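Local coordinates for protein VP5 (Halorubrum pleomorphic virus 6, PDB 6QGL) that is an envelope protein of a haloarchaeal pleomorphic virus and probably drives fusion of the viral membrane with that of its host cell, at residues F156-D170 against T182-S194. Residues are numbered along the deposited sequence; the frame is centred on the assembly and turned at random.
Sequences FGNLASGTSPNTLKD and TLLTFRHNTGWDS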
loop_
_atom_site.group_PDB
_atom_site.type_symbol
_atom_site.label_atom_id
_atom_site.label_comp_id
_atom_site.label_asym_id
_atom_site.label_seq_id
_atom_site.Cartn_x
_atom_site.Cartn_y
_atom_site.Cartn_z
ATOM N N PHE A 156 16.521 -29.514 5.245
ATOM C CA PHE A 156 15.500 -30.417 4.694
ATOM C C PHE A 156 15.998 -31.839 4.391
ATOM O O PHE A 156 15.412 -32.541 3.559
ATOM C CB PHE A 156 14.851 -29.776 3.455
ATOM C CG PHE A 156 14.187 -28.449 3.742
ATOM C CD1 PHE A 156 14.861 -27.255 3.524
ATOM C CD2 PHE A 156 12.899 -28.396 4.263
ATOM C CE1 PHE A 156 14.254 -26.031 3.804
ATOM C CE2 PHE A 156 12.296 -27.170 4.547
ATOM C CZ PHE A 156 12.976 -25.997 4.315
ATOM N N GLY A 157 17.022 -32.258 5.128
ATOM C CA GLY A 157 17.684 -33.549 5.002
ATOM C C GLY A 157 16.830 -34.787 5.185
ATOM O O GLY A 157 17.133 -35.809 4.578
ATOM N N ASN A 158 15.780 -34.719 6.025
ATOM C CA ASN A 158 14.876 -35.842 6.314
ATOM C C ASN A 158 13.505 -35.731 5.594
ATOM O O ASN A 158 12.628 -36.576 5.795
ATOM C CB ASN A 158 14.718 -36.024 7.836
ATOM C CG ASN A 158 14.035 -37.299 8.280
ATOM O OD1 ASN A 158 14.412 -38.411 7.901
ATOM N ND2 ASN A 158 13.010 -37.162 9.104
ATOM N N LEU A 159 13.339 -34.722 4.724
ATOM C CA LEU A 159 12.094 -34.523 3.979
ATOM C C LEU A 159 12.065 -35.356 2.693
ATOM O O LEU A 159 12.952 -35.212 1.856
ATOM C CB LEU A 159 11.881 -33.024 3.674
ATOM C CG LEU A 159 10.587 -32.637 2.962
ATOM C CD1 LEU A 159 9.393 -32.719 3.897
ATOM C CD2 LEU A 159 10.697 -31.259 2.389
ATOM N N ALA A 160 11.018 -36.193 2.530
ATOM C CA ALA A 160 10.809 -37.075 1.374
ATOM C C ALA A 160 10.799 -36.331 0.038
ATOM O O ALA A 160 10.368 -35.180 -0.014
ATOM C CB ALA A 160 9.510 -37.846 1.540
ATOM N N SER A 161 11.280 -36.991 -1.035
ATOM C CA SER A 161 11.335 -36.433 -2.390
ATOM C C SER A 161 9.921 -36.207 -2.941
ATOM O O SER A 161 9.051 -37.068 -2.775
ATOM C CB SER A 161 12.119 -37.359 -3.318
ATOM O OG SER A 161 12.365 -36.755 -4.577
ATOM N N GLY A 162 9.706 -35.037 -3.548
ATOM C CA GLY A 162 8.425 -34.644 -4.132
ATOM C C GLY A 162 7.382 -34.179 -3.136
ATOM O O GLY A 162 6.236 -33.913 -3.517
ATOM N N THR A 163 7.775 -34.069 -1.853
ATOM C CA THR A 163 6.933 -33.638 -0.737
ATOM C C THR A 163 7.267 -32.187 -0.396
ATOM O O THR A 163 8.443 -31.816 -0.356
ATOM C CB THR A 163 7.132 -34.606 0.452
ATOM O OG1 THR A 163 6.645 -35.892 0.078
ATOM C CG2 THR A 163 6.435 -34.159 1.731
ATOM N N SER A 164 6.231 -31.373 -0.152
ATOM C CA SER A 164 6.402 -29.978 0.236
ATOM C C SER A 164 6.533 -29.872 1.760
ATOM O O SER A 164 5.786 -30.551 2.476
ATOM C CB SER A 164 5.224 -29.136 -0.248
ATOM O OG SER A 164 5.351 -27.782 0.159
ATOM N N PRO A 165 7.438 -29.012 2.288
ATOM C CA PRO A 165 7.518 -28.850 3.751
ATOM C C PRO A 165 6.337 -28.034 4.296
ATOM O O PRO A 165 6.148 -27.954 5.511
ATOM C CB PRO A 165 8.854 -28.134 3.951
ATOM C CG PRO A 165 9.049 -27.350 2.714
ATOM C CD PRO A 165 8.393 -28.117 1.596
ATOM N N ASN A 166 5.540 -27.436 3.382
ATOM C CA ASN A 166 4.373 -26.607 3.676
ATOM C C ASN A 166 3.060 -27.382 3.620
ATOM O O ASN A 166 2.922 -28.338 2.855
ATOM C CB ASN A 166 4.270 -25.435 2.693
ATOM C CG ASN A 166 5.533 -24.665 2.411
ATOM O OD1 ASN A 166 6.331 -24.361 3.307
ATOM N ND2 ASN A 166 5.715 -24.301 1.152
ATOM N N THR A 167 2.081 -26.919 4.408
ATOM C CA THR A 167 0.716 -27.436 4.467
ATOM C C THR A 167 -0.207 -26.223 4.610
ATOM O O THR A 167 -0.036 -25.430 5.542
ATOM C CB THR A 167 0.529 -28.438 5.630
ATOM O OG1 THR A 167 1.614 -29.366 5.668
ATOM C CG2 THR A 167 -0.791 -29.195 5.543
ATOM N N LEU A 168 -1.150 -26.056 3.665
ATOM C CA LEU A 168 -2.128 -24.967 3.711
ATOM C C LEU A 168 -3.400 -25.544 4.310
ATOM O O LEU A 168 -4.134 -26.277 3.637
ATOM C CB LEU A 168 -2.385 -24.330 2.322
ATOM C CG LEU A 168 -1.183 -23.829 1.510
ATOM C CD1 LEU A 168 -1.639 -23.033 0.308
ATOM C CD2 LEU A 168 -0.239 -22.988 2.347
ATOM N N LYS A 169 -3.606 -25.279 5.610
ATOM C CA LYS A 169 -4.732 -25.790 6.393
ATOM C C LYS A 169 -5.950 -24.890 6.280
ATOM O O LYS A 169 -5.834 -23.675 6.442
ATOM C CB LYS A 169 -4.328 -25.961 7.869
ATOM C CG LYS A 169 -3.273 -27.039 8.115
ATOM C CD LYS A 169 -2.746 -27.015 9.546
ATOM C CE LYS A 169 -3.496 -27.950 10.462
ATOM N NZ LYS A 169 -3.022 -27.840 11.866
ATOM N N ASP A 170 -7.122 -25.487 6.012
ATOM C CA ASP A 170 -8.383 -24.753 5.914
ATOM C C ASP A 170 -8.870 -24.392 7.309
ATOM O O ASP A 170 -9.050 -25.276 8.153
ATOM C CB ASP A 170 -9.450 -25.572 5.161
ATOM C CG ASP A 170 -9.282 -25.646 3.651
ATOM O OD1 ASP A 170 -8.306 -25.060 3.128
ATOM O OD2 ASP A 170 -10.134 -26.277 2.993
ATOM N N THR A 182 -13.012 -19.375 4.188
ATOM C CA THR A 182 -11.876 -20.267 4.373
ATOM C C THR A 182 -10.574 -19.467 4.371
ATOM O O THR A 182 -10.119 -19.009 3.317
ATOM C CB THR A 182 -11.898 -21.437 3.371
ATOM O OG1 THR A 182 -13.116 -22.165 3.516
ATOM C CG2 THR A 182 -10.729 -22.386 3.559
ATOM N N LEU A 183 -9.996 -19.290 5.566
ATOM C CA LEU A 183 -8.706 -18.640 5.770
ATOM C C LEU A 183 -7.666 -19.757 5.750
ATOM O O LEU A 183 -7.887 -20.815 6.347
ATOM C CB LEU A 183 -8.684 -17.888 7.119
ATOM C CG LEU A 183 -7.342 -17.313 7.610
ATOM C CD1 LEU A 183 -6.944 -16.067 6.832
ATOM C CD2 LEU A 183 -7.395 -17.005 9.085
ATOM N N LEU A 184 -6.558 -19.548 5.033
ATOM C CA LEU A 184 -5.517 -20.567 4.961
ATOM C C LEU A 184 -4.505 -20.366 6.072
ATOM O O LEU A 184 -3.917 -19.291 6.189
ATOM C CB LEU A 184 -4.832 -20.603 3.580
ATOM C CG LEU A 184 -5.716 -20.902 2.359
ATOM C CD1 LEU A 184 -4.944 -20.716 1.079
ATOM C CD2 LEU A 184 -6.310 -22.305 2.414
ATOM N N THR A 185 -4.349 -21.380 6.924
ATOM C CA THR A 185 -3.374 -21.367 8.001
ATOM C C THR A 185 -2.114 -21.994 7.437
ATOM O O THR A 185 -2.140 -23.134 6.961
ATOM C CB THR A 185 -3.921 -22.050 9.257
ATOM O OG1 THR A 185 -4.997 -21.258 9.747
ATOM C CG2 THR A 185 -2.870 -22.197 10.354
ATOM N N PHE A 186 -1.023 -21.227 7.448
ATOM C CA PHE A 186 0.251 -21.685 6.925
ATOM C C PHE A 186 1.027 -22.503 7.948
ATOM O O PHE A 186 1.455 -21.965 8.968
ATOM C CB PHE A 186 1.091 -20.501 6.410
ATOM C CG PHE A 186 2.433 -20.931 5.875
ATOM C CD1 PHE A 186 2.555 -21.453 4.592
ATOM C CD2 PHE A 186 3.572 -20.853 6.665
ATOM C CE1 PHE A 186 3.791 -21.884 4.110
ATOM C CE2 PHE A 186 4.800 -21.297 6.187
ATOM C CZ PHE A 186 4.906 -21.803 4.910
ATOM N N ARG A 187 1.244 -23.790 7.647
ATOM C CA ARG A 187 2.050 -24.698 8.460
ATOM C C ARG A 187 3.303 -25.051 7.658
ATOM O O ARG A 187 3.209 -25.279 6.453
ATOM C CB ARG A 187 1.258 -25.963 8.856
ATOM C CG ARG A 187 2.062 -26.975 9.680
ATOM C CD ARG A 187 1.183 -28.038 10.304
ATOM N NE ARG A 187 1.963 -29.051 11.017
ATOM C CZ ARG A 187 2.354 -28.963 12.286
ATOM N NH1 ARG A 187 3.058 -29.939 12.841
ATOM N NH2 ARG A 187 2.050 -27.890 13.008
ATOM N N HIS A 188 4.470 -25.067 8.323
ATOM C CA HIS A 188 5.763 -25.402 7.729
ATOM C C HIS A 188 6.550 -26.295 8.678
ATOM O O HIS A 188 6.782 -25.918 9.825
ATOM C CB HIS A 188 6.565 -24.130 7.390
ATOM C CG HIS A 188 7.925 -24.399 6.820
ATOM N ND1 HIS A 188 8.106 -24.646 5.474
ATOM C CD2 HIS A 188 9.127 -24.454 7.439
ATOM C CE1 HIS A 188 9.403 -24.846 5.318
ATOM N NE2 HIS A 188 10.060 -24.736 6.470
ATOM N N ASN A 189 6.957 -27.474 8.186
ATOM C CA ASN A 189 7.773 -28.441 8.920
ATOM C C ASN A 189 8.936 -28.876 8.029
ATOM O O ASN A 189 8.704 -29.343 6.910
ATOM C CB ASN A 189 6.947 -29.652 9.379
ATOM C CG ASN A 189 7.687 -30.570 10.327
ATOM O OD1 ASN A 189 8.516 -30.139 11.136
ATOM N ND2 ASN A 189 7.402 -31.860 10.255
ATOM N N THR A 190 10.177 -28.733 8.529
ATOM C CA THR A 190 11.405 -29.083 7.802
ATOM C C THR A 190 11.554 -30.599 7.556
ATOM O O THR A 190 12.299 -30.994 6.656
ATOM C CB THR A 190 12.644 -28.481 8.471
ATOM O OG1 THR A 190 12.748 -28.976 9.806
ATOM C CG2 THR A 190 12.635 -26.952 8.460
ATOM N N GLY A 191 10.843 -31.421 8.332
ATOM C CA GLY A 191 10.826 -32.866 8.141
ATOM C C GLY A 191 11.425 -33.751 9.217
ATOM O O GLY A 191 11.252 -34.972 9.154
ATOM N N TRP A 192 12.150 -33.170 10.191
ATOM C CA TRP A 192 12.772 -33.930 11.283
ATOM C C TRP A 192 11.725 -34.368 12.306
ATOM O O TRP A 192 10.638 -33.791 12.358
ATOM C CB TRP A 192 13.869 -33.102 11.976
ATOM C CG TRP A 192 14.870 -32.508 11.033
ATOM C CD1 TRP A 192 14.872 -31.241 10.536
ATOM C CD2 TRP A 192 15.988 -33.176 10.434
ATOM N NE1 TRP A 192 15.936 -31.066 9.686
ATOM C CE2 TRP A 192 16.635 -32.239 9.597
ATOM C CE3 TRP A 192 16.521 -34.472 10.536
ATOM C CZ2 TRP A 192 17.782 -32.557 8.863
ATOM C CZ3 TRP A 192 17.651 -34.789 9.800
ATOM C CH2 TRP A 192 18.270 -33.839 8.977
ATOM N N ASP A 193 12.043 -35.388 13.114
ATOM C CA ASP A 193 11.135 -35.857 14.151
ATOM C C ASP A 193 11.261 -34.987 15.383
ATOM O O ASP A 193 12.328 -34.412 15.631
ATOM C CB ASP A 193 11.421 -37.329 14.518
ATOM C CG ASP A 193 11.117 -38.343 13.424
ATOM O OD1 ASP A 193 10.206 -38.083 12.604
ATOM O OD2 ASP A 193 11.779 -39.406 13.399
ATOM N N SER A 194 10.155 -34.907 16.146
ATOM C CA SER A 194 10.122 -34.252 17.440
ATOM C C SER A 194 11.006 -35.170 18.278
ATOM O O SER A 194 10.775 -36.379 18.367
ATOM C CB SER A 194 8.699 -34.183 17.985
ATOM O OG SER A 194 8.046 -35.440 17.931
HETATM O O HOH W 1 9.504 -36.041 7.162
#
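Asn-166 and His-188 face each other as a non-hydrogen-bonded pair of the antiparallel hairpin 166-174/180-189, and their side chains supply the link that the backbone omits there. With CG beside the backbone N (chi1 -46°), the Asn-166 side chain leans back over the partner strand. Its CB lies 3.9 Å from Phe-186 CE1, and CG follows the same ring, the amide turned 51° from it. At the tip, OD1 accepts from His-188 ND1 at 2.8 Å, nearly straight (166° at the hydrogen) and in the imidazole plane, and also sits obliquely beside Phe-186 CZ, while ND2 turns to Glu-131 of helix 97-140. The CE1-NE2 side of the imidazole meets Phe-156, rim to rim and almost perpendicular, with Phe-156 CE2 3.8 Å from His-188 CE1.

Thr-167 pairs with Arg-187, and Lys-169 with Thr-185, through two backbone bonds each. On the face carrying these four side chains, Lys-169 CD passes 4.1 Å from Arg-187 CD.

Beyond the strands, Asn-158 binds Gly-191 O through ND2 (2.8 Å), from above the carbonyl plane, and lays its CB over one face of Trp-192.

Chemically, the Asn-166 amide bridges hairpin and helix: binding through ND1 implies a proton on that nitrogen, and OD1 and ND2, both occupied, fix the amide's rotation. Glu-203 of strand 201-204 draws Lys-169 and Arg-187 together in two salt bridges, which probably spreads its charge over both.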